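Long-range contacts in DUF1254 domain-containing protein (Vibrio parahaemolyticus, PDB 3U07), which is of unknown function, probably carries a signal sequence and combines regions of the related DUF1254 and DUF1214 families in one chain: residues D28-A33 / Q240-E245; Y34-S39 / A293-F298; H269-A274 / G301-Q306; D279-L284 / L309-A314. The protein carries 2 engineered substitutions. All blocks are in the same frame, centred on the assembly; numbering follows the deposited sequence.

Interaction 1. Residues D28-A33 / Q240-E245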
loop_
_atom_site.group_PDB
_atom_site.type_symbol
_atom_site.label_atom_id
_atom_site.label_comp_id
_atom_site.label_asym_id
_atom_site.label_seq_id
_atom_site.Cartn_x
_atom_site.Cartn_y
_atom_site.Cartn_z
ATOM N N ASP A 28 29.762 -7.532 7.333
ATOM C CA ASP A 28 29.214 -6.547 6.408
ATOM C C ASP A 28 28.251 -7.251 5.449
ATOM O O ASP A 28 27.153 -6.762 5.179
ATOM C CB ASP A 28 30.332 -5.880 5.595
ATOM C CG ASP A 28 31.206 -4.965 6.434
ATOM O OD1 ASP A 28 30.770 -4.575 7.539
ATOM O OD2 ASP A 28 32.321 -4.622 5.980
ATOM N N LEU A 29 28.669 -8.405 4.940
ATOM C CA LEU A 29 27.840 -9.161 4.009
ATOM C C LEU A 29 26.560 -9.603 4.704
ATOM O O LEU A 29 25.470 -9.492 4.141
ATOM C CB LEU A 29 28.606 -10.378 3.477
ATOM C CG LEU A 29 28.009 -11.069 2.247
ATOM C CD1 LEU A 29 27.767 -10.042 1.149
ATOM C CD2 LEU A 29 28.955 -12.155 1.757
ATOM N N ALA A 30 26.694 -10.085 5.937
ATOM C CA ALA A 30 25.540 -10.538 6.710
ATOM C C ALA A 30 24.528 -9.406 6.905
ATOM O O ALA A 30 23.319 -9.633 6.853
ATOM C CB ALA A 30 25.993 -11.082 8.064
ATOM N N GLU A 31 25.018 -8.189 7.123
ATOM C CA GLU A 31 24.128 -7.045 7.303
ATOM C C GLU A 31 23.352 -6.777 6.017
ATOM O O GLU A 31 22.139 -6.558 6.039
ATOM C CB GLU A 31 24.917 -5.784 7.670
ATOM C CG GLU A 31 24.029 -4.555 7.846
ATOM C CD GLU A 31 24.815 -3.289 8.146
ATOM O OE1 GLU A 31 26.004 -3.392 8.503
ATOM O OE2 GLU A 31 24.237 -2.188 8.036
ATOM N N ASP A 32 24.059 -6.782 4.891
ATOM C CA ASP A 32 23.406 -6.542 3.616
ATOM C C ASP A 32 22.454 -7.690 3.288
ATOM O O ASP A 32 21.389 -7.470 2.725
ATOM C CB ASP A 32 24.442 -6.378 2.501
ATOM C CG ASP A 32 25.291 -5.129 2.672
ATOM O OD1 ASP A 32 24.789 -4.135 3.238
ATOM O OD2 ASP A 32 26.455 -5.135 2.227
ATOM N N ALA A 33 22.834 -8.914 3.646
ATOM C CA ALA A 33 21.985 -10.074 3.380
ATOM C C ALA A 33 20.656 -9.909 4.102
ATOM O O ALA A 33 19.596 -10.120 3.521
ATOM C CB ALA A 33 22.679 -11.363 3.836
ATOM N N GLN A 240 24.726 -15.620 -0.898
ATOM C CA GLN A 240 24.706 -17.072 -0.809
ATOM C C GLN A 240 25.482 -17.676 0.363
ATOM O O GLN A 240 25.006 -18.609 1.010
ATOM C CB GLN A 240 25.222 -17.659 -2.119
ATOM C CG GLN A 240 24.935 -19.133 -2.299
ATOM C CD GLN A 240 25.265 -19.599 -3.696
ATOM O OE1 GLN A 240 26.428 -19.822 -4.030
ATOM N NE2 GLN A 240 24.241 -19.730 -4.531
ATOM N N SER A 241 26.670 -17.157 0.638
ATOM C CA SER A 241 27.487 -17.685 1.729
ATOM C C SER A 241 26.825 -17.464 3.083
ATOM O O SER A 241 27.117 -18.165 4.050
ATOM C CB SER A 241 28.874 -17.033 1.722
ATOM O OG SER A 241 28.795 -15.639 1.978
ATOM N N ILE A 242 25.926 -16.490 3.145
ATOM C CA ILE A 242 25.229 -16.183 4.384
ATOM C C ILE A 242 24.142 -17.217 4.652
ATOM O O ILE A 242 23.702 -17.373 5.783
ATOM C CB ILE A 242 24.597 -14.767 4.332
ATOM C CG1 ILE A 242 25.691 -13.722 4.092
ATOM C CG2 ILE A 242 23.859 -14.465 5.627
ATOM C CD1 ILE A 242 26.767 -13.684 5.169
ATOM N N GLY A 243 23.716 -17.928 3.611
ATOM C CA GLY A 243 22.681 -18.935 3.792
ATOM C C GLY A 243 21.329 -18.560 3.204
ATOM O O GLY A 243 20.344 -19.284 3.379
ATOM N N VAL A 244 21.266 -17.419 2.522
ATOM C CA VAL A 244 20.021 -16.972 1.891
ATOM C C VAL A 244 19.983 -17.666 0.541
ATOM O O VAL A 244 20.804 -17.387 -0.332
ATOM C CB VAL A 244 20.005 -15.450 1.671
ATOM C CG1 VAL A 244 18.643 -15.019 1.118
ATOM C CG2 VAL A 244 20.305 -14.741 2.981
ATOM N N GLU A 245 19.023 -18.562 0.370
ATOM C CA GLU A 245 18.926 -19.338 -0.858
ATOM C C GLU A 245 17.554 -20.014 -0.903
ATOM O O GLU A 245 17.117 -20.581 0.096
ATOM C CB GLU A 245 20.035 -20.386 -0.839
ATOM C CG GLU A 245 20.084 -21.324 -2.022
ATOM C CD GLU A 245 21.206 -22.330 -1.870
ATOM O OE1 GLU A 245 22.337 -21.904 -1.566
ATOM O OE2 GLU A 245 20.959 -23.537 -2.049
#
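The first turns of helix 26-52 meet a type I beta turn, residues 240-243, in the loop that leads from helix 233-239 to helix 253-273, and the contact centres on Ile242 pressed against Leu29, Ala30 and Ala33. The turn is closed by Gly243 N bonding to Gln240 O at 3.0 Å, which leaves Ile242 projecting at the helix. With its CG1 branch beside the backbone N (chi1 -59°) and its CG2 branch opposite that N, the isoleucine forks around Ala33: Ala33 CB lies 3.8 Å from Ile242 CG2 and just as close to CG1. The longer branch runs toward the N-terminal end of the helix, and its tip, Ile242 CD1, ends 3.7 Å from Ala30 N and 4.0 Å from Ala30 CB. Leu29 lies across this branch, its CG 4.0 Å from Ile242 CG1, while Leu29 CD2 reaches Ser241 OG at 3.5 Å near the solvent side. Val244 adds a second, looser contact to Ala33, with its CG2 4.2 Å from Ala33 CB. Apart from the serine hydroxyl, the groups that meet are apolar, and small alanines let the backbones come close. The side-chain amide of Asn220 holds the loop, bonding to Gly243 O and Glu245 N. Tyr239 of helix 233-239 packs on Leu29 and Ala33, Leu258 of helix 253-273 covers Ala30 and Ile242, and helix 215-224 receives Val244.

Interaction 2. Residues Y34-S39 / A293-F298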
loop_
_atom_site.group_PDB
_atom_site.type_symbol
_atom_site.label_atom_id
_atom_site.label_comp_id
_atom_site.label_asym_id
_atom_site.label_seq_id
_atom_site.Cartn_x
_atom_site.Cartn_y
_atom_site.Cartn_z
ATOM N N TYR A 34 20.707 -9.521 5.374
ATOM C CA TYR A 34 19.478 -9.337 6.118
ATOM C C TYR A 34 18.641 -8.190 5.544
ATOM O O TYR A 34 17.416 -8.293 5.462
ATOM C CB TYR A 34 19.756 -9.051 7.594
ATOM C CG TYR A 34 18.490 -8.717 8.346
ATOM C CD1 TYR A 34 17.599 -9.719 8.732
ATOM C CD2 TYR A 34 18.140 -7.393 8.602
ATOM C CE1 TYR A 34 16.388 -9.407 9.352
ATOM C CE2 TYR A 34 16.928 -7.072 9.222
ATOM C CZ TYR A 34 16.062 -8.081 9.590
ATOM O OH TYR A 34 14.875 -7.757 10.205
ATOM N N ILE A 35 19.292 -7.095 5.158
ATOM C CA ILE A 35 18.563 -5.956 4.613
ATOM C C ILE A 35 17.839 -6.341 3.317
ATOM O O ILE A 35 16.731 -5.866 3.064
ATOM C CB ILE A 35 19.503 -4.738 4.421
ATOM C CG1 ILE A 35 19.841 -4.147 5.801
ATOM C CG2 ILE A 35 18.825 -3.666 3.563
ATOM C CD1 ILE A 35 20.968 -3.130 5.790
ATOM N N TYR A 36 18.447 -7.206 2.507
ATOM C CA TYR A 36 17.790 -7.673 1.282
ATOM C C TYR A 36 16.587 -8.536 1.686
ATOM O O TYR A 36 15.490 -8.399 1.138
ATOM C CB TYR A 36 18.743 -8.528 0.433
ATOM C CG TYR A 36 18.031 -9.549 -0.440
ATOM C CD1 TYR A 36 17.425 -9.179 -1.646
ATOM C CD2 TYR A 36 17.905 -10.874 -0.023
ATOM C CE1 TYR A 36 16.705 -10.107 -2.411
ATOM C CE2 TYR A 36 17.189 -11.811 -0.780
ATOM C CZ TYR A 36 16.590 -11.421 -1.968
ATOM O OH TYR A 36 15.868 -12.349 -2.689
ATOM N N GLY A 37 16.798 -9.409 2.669
ATOM C CA GLY A 37 15.738 -10.299 3.118
ATOM C C GLY A 37 14.621 -9.653 3.912
ATOM O O GLY A 37 13.499 -10.171 3.958
ATOM N N TYR A 38 14.924 -8.511 4.521
ATOM C CA TYR A 38 13.957 -7.777 5.341
ATOM C C TYR A 38 12.575 -7.609 4.717
ATOM O O TYR A 38 11.562 -7.944 5.335
ATOM C CB TYR A 38 14.514 -6.392 5.686
ATOM C CG TYR A 38 13.555 -5.517 6.464
ATOM C CD1 TYR A 38 13.429 -5.637 7.850
ATOM C CD2 TYR A 38 12.767 -4.570 5.811
ATOM C CE1 TYR A 38 12.539 -4.830 8.567
ATOM C CE2 TYR A 38 11.877 -3.761 6.516
ATOM C CZ TYR A 38 11.767 -3.896 7.891
ATOM O OH TYR A 38 10.888 -3.092 8.581
ATOM N N SER A 39 12.527 -7.079 3.501
ATOM C CA SER A 39 11.240 -6.858 2.841
ATOM C C SER A 39 10.442 -8.154 2.696
ATOM O O SER A 39 9.235 -8.176 2.920
ATOM C CB SER A 39 11.450 -6.207 1.469
ATOM O OG SER A 39 12.056 -4.933 1.603
ATOM N N ALA A 293 17.344 -1.201 -7.426
ATOM C CA ALA A 293 17.605 -0.076 -6.532
ATOM C C ALA A 293 18.251 -0.570 -5.241
ATOM O O ALA A 293 18.103 -1.739 -4.876
ATOM C CB ALA A 293 16.308 0.653 -6.221
ATOM N N PRO A 294 18.976 0.316 -4.530
ATOM C CA PRO A 294 19.649 -0.029 -3.271
ATOM C C PRO A 294 18.685 -0.706 -2.296
ATOM O O PRO A 294 17.557 -0.242 -2.103
ATOM C CB PRO A 294 20.139 1.325 -2.761
ATOM C CG PRO A 294 20.411 2.078 -4.024
ATOM C CD PRO A 294 19.188 1.740 -4.855
ATOM N N ARG A 295 19.136 -1.797 -1.680
ATOM C CA ARG A 295 18.298 -2.547 -0.750
ATOM C C ARG A 295 17.885 -1.832 0.534
ATOM O O ARG A 295 16.738 -1.978 0.970
ATOM C CB ARG A 295 18.960 -3.882 -0.383
ATOM C CG ARG A 295 19.017 -4.916 -1.510
ATOM C CD ARG A 295 17.636 -5.231 -2.060
ATOM N NE ARG A 295 17.221 -4.291 -3.097
ATOM C CZ ARG A 295 16.046 -4.339 -3.718
ATOM N NH1 ARG A 295 15.168 -5.281 -3.397
ATOM N NH2 ARG A 295 15.751 -3.455 -4.663
ATOM N N ASP A 296 18.783 -1.070 1.159
ATOM C CA ASP A 296 18.373 -0.403 2.391
ATOM C C ASP A 296 17.287 0.631 2.124
ATOM O O ASP A 296 16.366 0.781 2.922
ATOM C CB ASP A 296 19.569 0.216 3.146
ATOM C CG ASP A 296 20.412 1.147 2.292
ATOM O OD1 ASP A 296 20.111 1.345 1.099
ATOM O OD2 ASP A 296 21.398 1.687 2.836
ATOM N N ILE A 297 17.364 1.314 0.986
ATOM C CA ILE A 297 16.342 2.302 0.658
ATOM C C ILE A 297 15.032 1.580 0.296
ATOM O O ILE A 297 13.954 1.984 0.735
ATOM C CB ILE A 297 16.800 3.218 -0.505
ATOM C CG1 ILE A 297 18.100 3.928 -0.107
ATOM C CG2 ILE A 297 15.712 4.255 -0.817
ATOM C CD1 ILE A 297 18.705 4.784 -1.192
ATOM N N PHE A 298 15.117 0.506 -0.488
ATOM C CA PHE A 298 13.920 -0.250 -0.856
ATOM C C PHE A 298 13.248 -0.753 0.424
ATOM O O PHE A 298 12.021 -0.704 0.570
ATOM C CB PHE A 298 14.291 -1.451 -1.734
ATOM C CG PHE A 298 13.113 -2.306 -2.122
ATOM C CD1 PHE A 298 12.255 -1.911 -3.144
ATOM C CD2 PHE A 298 12.852 -3.502 -1.453
ATOM C CE1 PHE A 298 11.154 -2.692 -3.495
ATOM C CE2 PHE A 298 11.750 -4.293 -1.796
ATOM C CZ PHE A 298 10.900 -3.883 -2.821
HETATM O O HOH W 1 14.623 -7.001 -0.825
HETATM O O HOH W 2 10.360 -2.790 1.093
#
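Ile35 keeps CG1 beside its backbone N (chi1 -73°), which directs its CG2 methyl onto the start of helix 295-305, while Arg295 bends at chi2 and chi3 and lays its aliphatic part along Tyr36. This is helix-helix packing, in which the middle of helix 26-52 meets the first turn of a helix that has Pro294 at its N-cap position. Ile35 CG2 touches backbone rather than a side-chain tip, resting 3.5 Å from Asp296 CA and 3.7 Å from Arg295 C. Arg295 and Tyr36 lie side by side and point the same way, with Arg295 CD 4.0 Å from Tyr36 CD1 at the ring edge and the ring and guanidinium planes 35° apart. The double bend folds the guanidinium back over its own helix start, where NE and NH2 both grip Ala293 O and Phe298 CG sits over one face, toward its rim. Its NH1 bonds to Tyr119, and Tyr36 OH to Asp232, so both polar ends have partners beyond the two helices. One water accepts from Arg295 NH1 and donates to Tyr36 O at 2.6 Å, spanning the gap between the helices. Further along, Ser39 OG lies 3.5 Å from both CD2 and CE2 of Phe298. A second water ties the same pair of residues, 2.8 Å from Ser39 OG and donating to Phe298 O at 2.7 Å.

Interaction 3. Residues H269-A274 / G301-Q306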
loop_
_atom_site.group_PDB
_atom_site.type_symbol
_atom_site.label_atom_id
_atom_site.label_comp_id
_atom_site.label_asym_id
_atom_site.label_seq_id
_atom_site.Cartn_x
_atom_site.Cartn_y
_atom_site.Cartn_z
ATOM N N HIS A 269 20.737 -0.169 11.212
ATOM C CA HIS A 269 20.921 0.633 10.012
ATOM C C HIS A 269 19.594 1.171 9.474
ATOM O O HIS A 269 19.504 2.335 9.083
ATOM C CB HIS A 269 21.605 -0.199 8.931
ATOM C CG HIS A 269 21.790 0.531 7.639
ATOM N ND1 HIS A 269 22.765 1.487 7.456
ATOM C CD2 HIS A 269 21.106 0.462 6.472
ATOM C CE1 HIS A 269 22.675 1.975 6.231
ATOM N NE2 HIS A 269 21.676 1.371 5.614
ATOM N N LEU A 270 18.567 0.328 9.449
ATOM C CA LEU A 270 17.263 0.749 8.944
ATOM C C LEU A 270 16.611 1.815 9.815
ATOM O O LEU A 270 15.960 2.733 9.309
ATOM C CB LEU A 270 16.314 -0.443 8.816
ATOM C CG LEU A 270 16.625 -1.501 7.755
ATOM C CD1 LEU A 270 15.415 -2.414 7.620
ATOM C CD2 LEU A 270 16.941 -0.848 6.416
ATOM N N VAL A 271 16.768 1.688 11.126
ATOM C CA VAL A 271 16.189 2.664 12.033
ATOM C C VAL A 271 16.879 4.008 11.816
ATOM O O VAL A 271 16.223 5.036 11.676
ATOM C CB VAL A 271 16.355 2.226 13.504
ATOM C CG1 VAL A 271 15.832 3.306 14.435
ATOM C CG2 VAL A 271 15.606 0.926 13.738
ATOM N N GLU A 272 18.206 3.990 11.761
ATOM C CA GLU A 272 18.981 5.210 11.568
ATOM C C GLU A 272 18.764 5.882 10.214
ATOM O O GLU A 272 18.867 7.104 10.098
ATOM C CB GLU A 272 20.471 4.910 11.752
ATOM C CG GLU A 272 21.394 5.970 11.179
ATOM C CD GLU A 272 22.856 5.582 11.266
ATOM O OE1 GLU A 272 23.166 4.381 11.110
ATOM O OE2 GLU A 272 23.698 6.482 11.471
ATOM N N LEU A 273 18.464 5.089 9.191
ATOM C CA LEU A 273 18.264 5.626 7.848
ATOM C C LEU A 273 16.874 6.206 7.631
ATOM O O LEU A 273 16.701 7.183 6.906
ATOM C CB LEU A 273 18.521 4.529 6.811
ATOM C CG LEU A 273 18.368 4.903 5.338
ATOM C CD1 LEU A 273 19.401 5.959 4.961
ATOM C CD2 LEU A 273 18.545 3.657 4.482
ATOM N N ALA A 274 15.888 5.603 8.282
ATOM C CA ALA A 274 14.493 6.002 8.149
ATOM C C ALA A 274 14.157 7.491 8.037
ATOM O O ALA A 274 13.687 7.943 6.993
ATOM C CB ALA A 274 13.676 5.370 9.270
ATOM N N GLY A 301 10.780 1.209 2.395
ATOM C CA GLY A 301 9.422 1.243 1.879
ATOM C C GLY A 301 8.528 0.433 2.795
ATOM O O GLY A 301 7.398 0.823 3.087
ATOM N N THR A 302 9.047 -0.702 3.256
ATOM C CA THR A 302 8.311 -1.579 4.158
ATOM C C THR A 302 8.329 -1.006 5.582
ATOM O O THR A 302 7.325 -1.040 6.300
ATOM C CB THR A 302 8.942 -3.001 4.192
ATOM O OG1 THR A 302 8.615 -3.705 2.986
ATOM C CG2 THR A 302 8.431 -3.787 5.391
ATOM N N TYR A 303 9.484 -0.484 5.978
ATOM C CA TYR A 303 9.648 0.078 7.309
ATOM C C TYR A 303 8.747 1.268 7.568
ATOM O O TYR A 303 8.099 1.355 8.612
ATOM C CB TYR A 303 11.102 0.500 7.525
ATOM C CG TYR A 303 11.385 0.958 8.938
ATOM C CD1 TYR A 303 11.473 0.043 9.983
ATOM C CD2 TYR A 303 11.553 2.310 9.232
ATOM C CE1 TYR A 303 11.727 0.459 11.284
ATOM C CE2 TYR A 303 11.803 2.737 10.533
ATOM C CZ TYR A 303 11.891 1.808 11.550
ATOM O OH TYR A 303 12.152 2.219 12.832
ATOM N N LEU A 304 8.695 2.181 6.617
ATOM C CA LEU A 304 7.885 3.357 6.825
ATOM C C LEU A 304 6.396 3.124 6.479
ATOM O O LEU A 304 5.533 3.431 7.310
ATOM C CB LEU A 304 8.513 4.546 6.053
ATOM C CG LEU A 304 9.892 4.962 6.653
ATOM C CD1 LEU A 304 10.624 5.961 5.766
ATOM C CD2 LEU A 304 9.695 5.549 8.049
ATOM N N GLY A 305 6.091 2.451 5.357
ATOM C CA GLY A 305 4.683 2.239 5.003
ATOM C C GLY A 305 4.298 1.017 4.182
ATOM O O GLY A 305 3.709 1.110 3.093
ATOM N N GLN A 306 4.559 -0.142 4.768
ATOM C CA GLN A 306 4.287 -1.418 4.131
ATOM C C GLN A 306 2.984 -1.510 3.356
ATOM O O GLN A 306 1.949 -1.026 3.804
ATOM C CB GLN A 306 4.371 -2.548 5.164
ATOM C CG GLN A 306 4.417 -3.947 4.559
ATOM C CD GLN A 306 4.402 -5.032 5.623
ATOM O OE1 GLN A 306 3.649 -4.946 6.591
ATOM N NE2 GLN A 306 5.225 -6.066 5.443
#
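Leu270 O, in the last turn of helix 253-273, accepts the backbone bond from Ala274 N at 3.0 Å and lies 4.3 Å from Tyr303 CE2. The contact is a helix-helix packing between the end of that helix and the last turns of helix 295-305, made chiefly by one aromatic side chain. Tyr303 has its CG opposite the backbone N (chi1 -174°), which carries the ring out from its helix and along the final turn of the other. Ala274 CB meets the ring obliquely at its CD2-CE2 side, 3.5 Å from Tyr303 CE2. Val271 crosses the end of the tyrosine at a slant, and its CG2 methyl comes within 3.8 Å of Tyr303 OH. Tyr38 of helix 26-52 also packs on Tyr303, so the ring joins three helices. Glu300 touches Leu270 and Ala274; beside this, His269 NE2 bonds to Asp296 OD2, one turn before Glu300 on helix 295-305, a polar link between the same two helices. Leu304 completes the contact at its outer margin, its two methyls meeting Ala274 from one side: CD2 lies 4.2 Å from Ala274 CB and CD1 3.8 Å from Ala274 O.

Interaction 4. Residues D279-L284 / L309-A314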
loop_
_atom_site.group_PDB
_atom_site.type_symbol
_atom_site.label_atom_id
_atom_site.label_comp_id
_atom_site.label_asym_id
_atom_site.label_seq_id
_atom_site.Cartn_x
_atom_site.Cartn_y
_atom_site.Cartn_z
ATOM N N ASP A 279 11.993 10.929 -0.717
ATOM C CA ASP A 279 11.438 10.631 -2.040
ATOM C C ASP A 279 10.718 9.279 -2.112
ATOM O O ASP A 279 11.354 8.234 -2.276
ATOM C CB ASP A 279 12.554 10.664 -3.082
ATOM C CG ASP A 279 12.023 10.612 -4.493
ATOM O OD1 ASP A 279 10.894 10.105 -4.677
ATOM O OD2 ASP A 279 12.732 11.068 -5.413
ATOM N N ALA A 280 9.391 9.308 -2.018
ATOM C CA ALA A 280 8.584 8.089 -2.046
ATOM C C ALA A 280 8.833 7.189 -3.258
ATOM O O ALA A 280 8.661 5.972 -3.180
ATOM C CB ALA A 280 7.099 8.450 -1.965
ATOM N N ARG A 281 9.235 7.778 -4.377
ATOM C CA ARG A 281 9.484 7.003 -5.587
ATOM C C ARG A 281 10.633 6.005 -5.430
ATOM O O ARG A 281 10.776 5.076 -6.225
ATOM C CB ARG A 281 9.777 7.948 -6.755
ATOM C CG ARG A 281 8.655 8.934 -7.054
ATOM C CD ARG A 281 9.100 9.920 -8.118
ATOM N NE ARG A 281 10.313 10.630 -7.716
ATOM C CZ ARG A 281 11.001 11.438 -8.517
ATOM N NH1 ARG A 281 10.590 11.638 -9.761
ATOM N NH2 ARG A 281 12.097 12.042 -8.079
ATOM N N THR A 282 11.456 6.196 -4.405
ATOM C CA THR A 282 12.576 5.299 -4.171
ATOM C C THR A 282 12.202 4.234 -3.157
ATOM O O THR A 282 12.960 3.295 -2.941
ATOM C CB THR A 282 13.802 6.046 -3.607
ATOM O OG1 THR A 282 13.492 6.547 -2.304
ATOM C CG2 THR A 282 14.197 7.209 -4.514
ATOM N N LEU A 283 11.024 4.381 -2.554
ATOM C CA LEU A 283 10.555 3.473 -1.511
ATOM C C LEU A 283 9.452 2.507 -1.892
ATOM O O LEU A 283 9.373 1.403 -1.353
ATOM C CB LEU A 283 10.054 4.286 -0.319
ATOM C CG LEU A 283 10.993 5.352 0.236
ATOM C CD1 LEU A 283 10.254 6.179 1.279
ATOM C CD2 LEU A 283 12.221 4.692 0.824
ATOM N N LEU A 284 8.577 2.947 -2.787
ATOM C CA LEU A 284 7.447 2.140 -3.215
ATOM C C LEU A 284 7.406 2.100 -4.727
ATOM O O LEU A 284 7.369 3.138 -5.381
ATOM C CB LEU A 284 6.152 2.743 -2.659
ATOM C CG LEU A 284 6.089 2.874 -1.130
ATOM C CD1 LEU A 284 4.855 3.667 -0.724
ATOM C CD2 LEU A 284 6.057 1.480 -0.496
ATOM N N LEU A 309 0.967 2.126 -1.927
ATOM C CA LEU A 309 0.873 2.305 -3.374
ATOM C C LEU A 309 2.040 3.135 -3.893
ATOM O O LEU A 309 2.588 3.967 -3.168
ATOM C CB LEU A 309 -0.416 3.049 -3.736
ATOM C CG LEU A 309 -1.738 2.300 -3.874
ATOM C CD1 LEU A 309 -2.887 3.292 -3.872
ATOM C CD2 LEU A 309 -1.737 1.492 -5.172
ATOM N N PRO A 310 2.453 2.899 -5.147
ATOM C CA PRO A 310 3.554 3.682 -5.711
ATOM C C PRO A 310 3.015 5.119 -5.720
ATOM O O PRO A 310 1.829 5.338 -5.960
ATOM C CB PRO A 310 3.697 3.106 -7.117
ATOM C CG PRO A 310 3.321 1.647 -6.904
ATOM C CD PRO A 310 2.095 1.770 -6.026
ATOM N N PRO A 311 3.873 6.115 -5.467
ATOM C CA PRO A 311 3.415 7.509 -5.447
ATOM C C PRO A 311 2.623 8.055 -6.639
ATOM O O PRO A 311 1.834 8.984 -6.469
ATOM C CB PRO A 311 4.703 8.289 -5.188
ATOM C CG PRO A 311 5.766 7.398 -5.751
ATOM C CD PRO A 311 5.331 6.040 -5.283
ATOM N N ILE A 312 2.812 7.489 -7.828
ATOM C CA ILE A 312 2.090 7.966 -9.007
ATOM C C ILE A 312 0.598 7.653 -8.905
ATOM O O ILE A 312 -0.225 8.311 -9.535
ATOM C CB ILE A 312 2.666 7.351 -10.314
ATOM C CG1 ILE A 312 2.039 8.035 -11.537
ATOM C CG2 ILE A 312 2.401 5.852 -10.353
ATOM C CD1 ILE A 312 2.693 7.649 -12.859
ATOM N N GLU A 313 0.251 6.651 -8.101
ATOM C CA GLU A 313 -1.148 6.279 -7.923
ATOM C C GLU A 313 -1.707 7.030 -6.722
ATOM O O GLU A 313 -2.858 7.468 -6.728
ATOM C CB GLU A 313 -1.287 4.777 -7.665
ATOM C CG GLU A 313 -0.689 3.874 -8.732
ATOM C CD GLU A 313 -1.321 4.069 -10.096
ATOM O OE1 GLU A 313 -2.462 4.570 -10.164
ATOM O OE2 GLU A 313 -0.679 3.707 -11.102
ATOM N N ALA A 314 -0.885 7.158 -5.688
ATOM C CA ALA A 314 -1.291 7.848 -4.469
ATOM C C ALA A 314 -0.088 8.329 -3.672
ATOM O O ALA A 314 0.829 7.565 -3.384
ATOM C CB ALA A 314 -2.148 6.923 -3.603
#
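Arg281 and Pro311 cross at about a right angle, the aliphatic stem of the arginine passing over the rim of the proline ring with Arg281 CG 3.5 Å from Pro311 CG. The contact joins two loops, each with a short run of helical backbone angles: one follows helix 253-273 and holds an Asx turn, the other runs from helix 295-305 into strand 315-319. Pro311 is wedged against the first of these runs: its CB meets Ala280 CB at 4.0 Å, and its CD lies 3.5 Å from Leu284 O. Leu284 turns toward the opposite loop, and its CD1 methyl approaches Leu309 O at 3.3 Å, a close apolar-to-carbonyl contact. Arg281 touches with its stem and not with its charge. A bend at chi3 (-57°) swings the guanidinium back onto Asp279, where NE meets OD1 and NH2 meets OD2, a side-on salt bridge with both oxygens in use. This grip probably fixes the rotation of the stem that lies on Pro311. Gln422 and Ser423 of helix 419-423 pack beside Arg281, with Gln422 touching Pro311 as well, while Leu309 packs on Ile110 and His112 of strand 109-115. Asp279 makes the Asx turn: its OD1 accepts from Arg281 N at 2.9 Å, and its backbone O takes both Thr282 N at 2.9 Å and Thr282 OG1 at 2.7 Å.

How the interactions relate
Interactions 1 and 2 share helix 26-52 and are the buried pair, touching where Val244 packs on Tyr36; interactions 2 and 3 share helix 295-305, and Ile35 packs against His269 between them. Interactions 3 and 4 are only partly buried. The chemistry changes along the row: interaction 1 is aliphatic, interaction 2 adds bridging waters and an arginine, interaction 3 rests on one tyrosine ring, and interaction 4 packs proline between loops beside a salt bridge. Leu283 of residues 279-284 meets Ile297 and Gly301, so interaction 4 adjoins interactions 2 and 3, whereas it stays about 15 Å from interaction 1 at the nearest atoms.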